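Invasion protein INVA (Salmonella enterica, PDB 2X49) takes part in invasion of the intestinal epithelium as an inner-membrane protein of the type III secretion export apparatus, the structure here being its C-terminal domain. Local coordinates at residues A[37-42]-A[227-232]; A[159-164]-A[193-198]. All coordinates share one frame; numbering follows the deposited sequence.

Interaction 1: A[37-42]-A[227-232]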
loop_
_atom_site.group_PDB
_atom_site.type_symbol
_atom_site.label_atom_id
_atom_site.label_comp_id
_atom_site.label_asym_id
_atom_site.label_seq_id
_atom_site.Cartn_x
_atom_site.Cartn_y
_atom_site.Cartn_z
ATOM N N ILE A 37 0.840 8.938 -11.528
ATOM C CA ILE A 37 1.560 10.005 -10.785
ATOM C C ILE A 37 2.159 9.451 -9.523
ATOM O O ILE A 37 3.325 9.659 -9.191
ATOM C CB ILE A 37 0.658 11.201 -10.496
ATOM C CG1 ILE A 37 0.423 11.945 -11.809
ATOM C CG2 ILE A 37 1.356 12.204 -9.582
ATOM C CD1 ILE A 37 -0.728 12.959 -11.821
ATOM N N ASP A 38 1.331 8.678 -8.846
ATOM C CA ASP A 38 1.594 8.244 -7.453
ATOM C C ASP A 38 2.607 7.109 -7.379
ATOM O O ASP A 38 3.375 7.006 -6.424
ATOM C CB ASP A 38 0.347 7.865 -6.663
ATOM C CG ASP A 38 -0.540 9.049 -6.298
ATOM O OD1 ASP A 38 -0.134 10.226 -6.455
ATOM O OD2 ASP A 38 -1.642 8.722 -5.787
ATOM N N TYR A 39 2.570 6.244 -8.371
ATOM C CA TYR A 39 3.353 4.989 -8.353
ATOM C C TYR A 39 4.322 4.792 -9.515
ATOM O O TYR A 39 5.223 3.918 -9.440
ATOM C CB TYR A 39 2.414 3.767 -8.245
ATOM C CG TYR A 39 1.688 3.729 -6.940
ATOM C CD1 TYR A 39 2.326 3.346 -5.766
ATOM C CD2 TYR A 39 0.377 4.172 -6.855
ATOM C CE1 TYR A 39 1.689 3.381 -4.562
ATOM C CE2 TYR A 39 -0.294 4.200 -5.623
ATOM C CZ TYR A 39 0.361 3.785 -4.502
ATOM O OH TYR A 39 -0.303 3.843 -3.318
ATOM N N GLY A 40 4.154 5.553 -10.568
ATOM C CA GLY A 40 5.069 5.541 -11.699
ATOM C C GLY A 40 4.846 4.476 -12.728
ATOM O O GLY A 40 5.675 4.271 -13.616
ATOM N N VAL A 41 3.720 3.818 -12.607
ATOM C CA VAL A 41 3.327 2.795 -13.603
ATOM C C VAL A 41 1.888 2.972 -14.037
ATOM O O VAL A 41 1.057 3.600 -13.385
ATOM C CB VAL A 41 3.614 1.359 -13.132
ATOM C CG1 VAL A 41 5.140 1.192 -12.771
ATOM C CG2 VAL A 41 2.745 1.040 -11.946
ATOM N N ARG A 42 1.607 2.383 -15.174
ATOM C CA ARG A 42 0.315 2.565 -15.836
ATOM C C ARG A 42 -0.613 1.423 -15.517
ATOM O O ARG A 42 -0.213 0.258 -15.501
ATOM C CB ARG A 42 0.490 2.614 -17.327
ATOM C CG ARG A 42 1.495 3.577 -17.854
ATOM C CD ARG A 42 0.837 4.883 -18.058
ATOM N NE ARG A 42 1.669 5.822 -18.820
ATOM C CZ ARG A 42 1.308 7.087 -19.005
ATOM N NH1 ARG A 42 0.155 7.473 -18.538
ATOM N NH2 ARG A 42 2.074 7.935 -19.649
ATOM N N CYS A 227 9.177 7.257 2.991
ATOM C CA CYS A 227 8.626 7.947 4.123
ATOM C C CYS A 227 7.601 9.039 3.615
ATOM O O CYS A 227 6.463 9.143 4.087
ATOM C CB CYS A 227 9.771 8.478 4.973
ATOM S SG CYS A 227 9.366 9.468 6.406
ATOM N N HIS A 228 8.057 9.792 2.645
ATOM C CA HIS A 228 7.282 10.968 2.139
ATOM C C HIS A 228 5.957 10.519 1.550
ATOM O O HIS A 228 4.922 11.210 1.608
ATOM C CB HIS A 228 8.091 11.766 1.118
ATOM C CG HIS A 228 8.996 12.774 1.742
ATOM N ND1 HIS A 228 10.091 12.633 2.536
ATOM C CD2 HIS A 228 8.823 14.129 1.554
ATOM C CE1 HIS A 228 10.546 13.900 2.824
ATOM N NE2 HIS A 228 9.758 14.781 2.231
ATOM N N LYS A 229 5.983 9.327 1.008
ATOM C CA LYS A 229 4.779 8.743 0.391
ATOM C C LYS A 229 3.735 8.341 1.416
ATOM O O LYS A 229 2.553 8.645 1.282
ATOM C CB LYS A 229 5.110 7.535 -0.491
ATOM C CG LYS A 229 3.897 7.163 -1.358
ATOM C CD LYS A 229 4.147 5.974 -2.213
ATOM C CE LYS A 229 2.826 5.437 -2.753
ATOM N NZ LYS A 229 2.036 4.698 -1.737
ATOM N N PHE A 230 4.185 7.639 2.435
ATOM C CA PHE A 230 3.290 7.110 3.451
ATOM C C PHE A 230 2.709 8.179 4.333
ATOM O O PHE A 230 1.591 8.069 4.820
ATOM C CB PHE A 230 3.928 6.019 4.303
ATOM C CG PHE A 230 3.856 4.652 3.662
ATOM C CD1 PHE A 230 2.748 3.862 3.774
ATOM C CD2 PHE A 230 4.983 4.163 2.994
ATOM C CE1 PHE A 230 2.718 2.614 3.176
ATOM C CE2 PHE A 230 4.948 2.930 2.398
ATOM C CZ PHE A 230 3.848 2.161 2.496
ATOM N N ALA A 231 3.473 9.240 4.478
ATOM C CA ALA A 231 3.129 10.264 5.475
ATOM C C ALA A 231 2.238 11.299 4.820
ATOM O O ALA A 231 1.607 12.162 5.448
ATOM C CB ALA A 231 4.406 10.909 6.049
ATOM N N ASN A 232 2.186 11.146 3.516
ATOM C CA ASN A 232 1.630 12.160 2.640
ATOM C C ASN A 232 2.294 13.489 2.916
ATOM O O ASN A 232 3.519 13.675 2.814
ATOM C CB ASN A 232 0.124 12.337 2.903
ATOM C CG ASN A 232 -0.707 11.134 2.429
ATOM O OD1 ASN A 232 -0.201 10.018 2.310
ATOM N ND2 ASN A 232 -1.982 11.370 2.149
#
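Tyr39 and Lys229 meet through their ends: the ammonium NZ of Lys229 donates a hydrogen bond of 2.9 Å to the phenol OH of Tyr39. NZ of Lys229 also donates to the backbone O of Arg188, its stronger partner. The two side chains cross at about a right angle, the lysine coming in across the outer end of the aromatic ring. Its chain runs straight from CB to CE and then bends at the last torsion (chi4 -75°), a turn that swings NZ onto the phenol oxygen. Tyr39 ends helix 27-39, just before Gly40, whose positive phi (84°) suits glycine. Lys229 lies near the end of helix 223-231, so the bond joins two helices distant in sequence. CE of Lys229 comes within 4.0 Å of the backbone O of Asp38. The Asp38 carboxylate stays apart, with OD2 of Asp38 6.8 Å from NZ of Lys229, and is held instead by Tyr130 and Gln34. Long and flexible, lysine suits a place where one donor group must reach from one helix to the end of another. Two neutral oxygens, a phenol and a carbonyl, accept from NZ, which is consistent with a charged ammonium held without a salt bridge to Asp38.

Interaction 2: A[159-164]-A[193-198]; sequences AKFPDL and NMKLIM
Met198 N donates a 2.9 Å hydrogen bond to Met194 O, part of the first turns of helix 194-204, from which Met198 and Lys195 meet residues 159-164. The contact is a helix-to-helix packing between the first turns of helices 162-169 and 194-204, and both helices begin with a residue in the N-cap position, Phe161 and Asn193. Asparagine suits this place because its short side chain can reach a backbone N-H of the first turn: OD1 of Asn193 accepts a weak capping bond of 3.3 Å from Leu196 N. On the other helix the same position holds an aromatic. Lys195, fully extended (chi1 180°), lays its methylenes over one face of the Phe161 ring. The two side chains cross at about a right angle, and CE of Lys195 stands 4.0 Å from the centroid of the Phe161 ring and 19° off the normal, a CH-pi contact, while CB of Lys160 lies against the opposite face, so the ring is sandwiched between two lysine side chains. Beside this pair, Leu164 points into the helix flank, with its CG anti to the backbone N (chi1 174°). Unbranched methionine suits the neighbouring place, since beyond CB it bends away to pack on Leu154, Leu157 and Ile177. At the fork of Leu164, its CD1 comes within 4.0 Å of Met198 O, and its CD2 sits between Lys195 O, at 4.0 Å, and Met198 CB, at 4.1 Å.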
loop_
_atom_site.group_PDB
_atom_site.type_symbol
_atom_site.label_atom_id
_atom_site.label_comp_id
_atom_site.label_asym_id
_atom_site.label_seq_id
_atom_site.Cartn_x
_atom_site.Cartn_y
_atom_site.Cartn_z
ATOM N N ALA A 159 17.611 7.011 -22.378
ATOM C CA ALA A 159 17.568 8.147 -23.299
ATOM C C ALA A 159 18.117 9.351 -22.597
ATOM O O ALA A 159 18.426 10.367 -23.203
ATOM C CB ALA A 159 16.139 8.424 -23.781
ATOM N N LYS A 160 18.220 9.203 -21.288
ATOM C CA LYS A 160 18.594 10.327 -20.408
ATOM C C LYS A 160 19.879 10.120 -19.639
ATOM O O LYS A 160 20.672 11.033 -19.454
ATOM C CB LYS A 160 17.452 10.639 -19.447
ATOM C CG LYS A 160 16.171 11.015 -20.178
ATOM C CD LYS A 160 15.104 11.476 -19.213
ATOM C CE LYS A 160 14.782 10.397 -18.215
ATOM N NZ LYS A 160 13.861 10.886 -17.146
ATOM N N PHE A 161 20.076 8.883 -19.242
ATOM C CA PHE A 161 21.242 8.483 -18.441
ATOM C C PHE A 161 21.890 7.187 -18.964
ATOM O O PHE A 161 21.856 6.162 -18.304
ATOM C CB PHE A 161 20.843 8.377 -16.976
ATOM C CG PHE A 161 20.196 9.639 -16.447
ATOM C CD1 PHE A 161 20.938 10.802 -16.316
ATOM C CD2 PHE A 161 18.856 9.657 -16.103
ATOM C CE1 PHE A 161 20.340 11.982 -15.841
ATOM C CE2 PHE A 161 18.251 10.825 -15.621
ATOM C CZ PHE A 161 18.998 11.983 -15.489
ATOM N N PRO A 162 22.492 7.249 -20.162
ATOM C CA PRO A 162 22.914 6.005 -20.819
ATOM C C PRO A 162 23.944 5.218 -20.065
ATOM O O PRO A 162 23.940 3.995 -20.091
ATOM C CB PRO A 162 23.472 6.472 -22.157
ATOM C CG PRO A 162 22.913 7.827 -22.372
ATOM C CD PRO A 162 22.535 8.410 -21.061
ATOM N N ASP A 163 24.806 5.922 -19.355
ATOM C CA ASP A 163 25.944 5.243 -18.693
ATOM C C ASP A 163 25.485 4.545 -17.414
ATOM O O ASP A 163 25.957 3.478 -17.001
ATOM C CB ASP A 163 27.118 6.193 -18.458
ATOM C CG ASP A 163 27.995 6.324 -19.684
ATOM O OD1 ASP A 163 27.469 6.319 -20.835
ATOM O OD2 ASP A 163 29.228 6.436 -19.511
ATOM N N LEU A 164 24.474 5.133 -16.828
ATOM C CA LEU A 164 23.897 4.569 -15.628
ATOM C C LEU A 164 23.199 3.241 -15.963
ATOM O O LEU A 164 23.360 2.238 -15.292
ATOM C CB LEU A 164 22.933 5.570 -14.968
ATOM C CG LEU A 164 22.152 5.061 -13.780
ATOM C CD1 LEU A 164 23.013 4.542 -12.648
ATOM C CD2 LEU A 164 21.195 6.159 -13.302
ATOM N N ASN A 193 10.661 7.466 -9.191
ATOM C CA ASN A 193 12.056 7.956 -9.175
ATOM C C ASN A 193 13.022 6.877 -9.631
ATOM O O ASN A 193 13.798 6.323 -8.843
ATOM C CB ASN A 193 12.444 8.472 -7.807
ATOM C CG ASN A 193 13.627 9.397 -7.881
ATOM O OD1 ASN A 193 14.403 9.380 -8.868
ATOM N ND2 ASN A 193 13.760 10.259 -6.867
ATOM N N MET A 194 12.915 6.581 -10.909
ATOM C CA MET A 194 13.640 5.478 -11.504
ATOM C C MET A 194 15.120 5.730 -11.439
ATOM O O MET A 194 15.885 4.796 -11.250
ATOM C CB MET A 194 13.183 5.211 -12.935
ATOM C CG MET A 194 13.586 3.820 -13.432
ATOM S SD MET A 194 12.761 2.500 -12.487
ATOM C CE MET A 194 11.110 2.562 -13.192
ATOM N N LYS A 195 15.502 6.981 -11.504
ATOM C CA LYS A 195 16.942 7.329 -11.571
ATOM C C LYS A 195 17.580 6.904 -10.254
ATOM O O LYS A 195 18.658 6.286 -10.184
ATOM C CB LYS A 195 17.205 8.804 -11.809
ATOM C CG LYS A 195 18.710 9.175 -11.876
ATOM C CD LYS A 195 18.912 10.660 -12.006
ATOM C CE LYS A 195 20.399 11.044 -12.070
ATOM N NZ LYS A 195 20.661 12.533 -12.074
ATOM N N LEU A 196 16.886 7.218 -9.188
ATOM C CA LEU A 196 17.419 6.861 -7.841
ATOM C C LEU A 196 17.435 5.358 -7.589
ATOM O O LEU A 196 18.334 4.787 -6.950
ATOM C CB LEU A 196 16.682 7.610 -6.746
ATOM C CG LEU A 196 17.056 9.091 -6.755
ATOM C CD1 LEU A 196 16.478 9.786 -5.496
ATOM C CD2 LEU A 196 18.571 9.334 -6.882
ATOM N N ILE A 197 16.449 4.674 -8.119
ATOM C CA ILE A 197 16.354 3.281 -7.948
ATOM C C ILE A 197 17.537 2.652 -8.673
ATOM O O ILE A 197 18.153 1.726 -8.171
ATOM C CB ILE A 197 15.025 2.692 -8.415
ATOM C CG1 ILE A 197 13.933 3.131 -7.446
ATOM C CG2 ILE A 197 15.039 1.185 -8.435
ATOM C CD1 ILE A 197 12.544 2.848 -7.979
ATOM N N MET A 198 17.764 3.118 -9.872
ATOM C CA MET A 198 18.885 2.608 -10.713
ATOM C C MET A 198 20.223 2.892 -10.080
ATOM O O MET A 198 21.137 2.046 -10.132
ATOM C CB MET A 198 18.791 3.087 -12.146
ATOM C CG MET A 198 17.607 2.567 -12.897
ATOM S SD MET A 198 17.743 0.805 -13.209
ATOM C CE MET A 198 16.359 0.204 -12.275
#

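Overall arrangement
Interaction 2 is nested, along the chain, inside the loop closed by interaction 1. Their centres lie 18 Å apart and their nearest atoms about 6 Å apart, without touching; the centre of interaction 1 lies about 9 Å from the centre of the chain and that of interaction 2 about 25 Å, farther out in the helical part. Val191 links their surroundings, as its backbone pairs with Tyr39 while the side chain of Ile197 touches it, and helix 174-185 touches residues of both. A mercury ion, bound by Cys227, lies about 8 Å from the side chain of Lys229 in interaction 1.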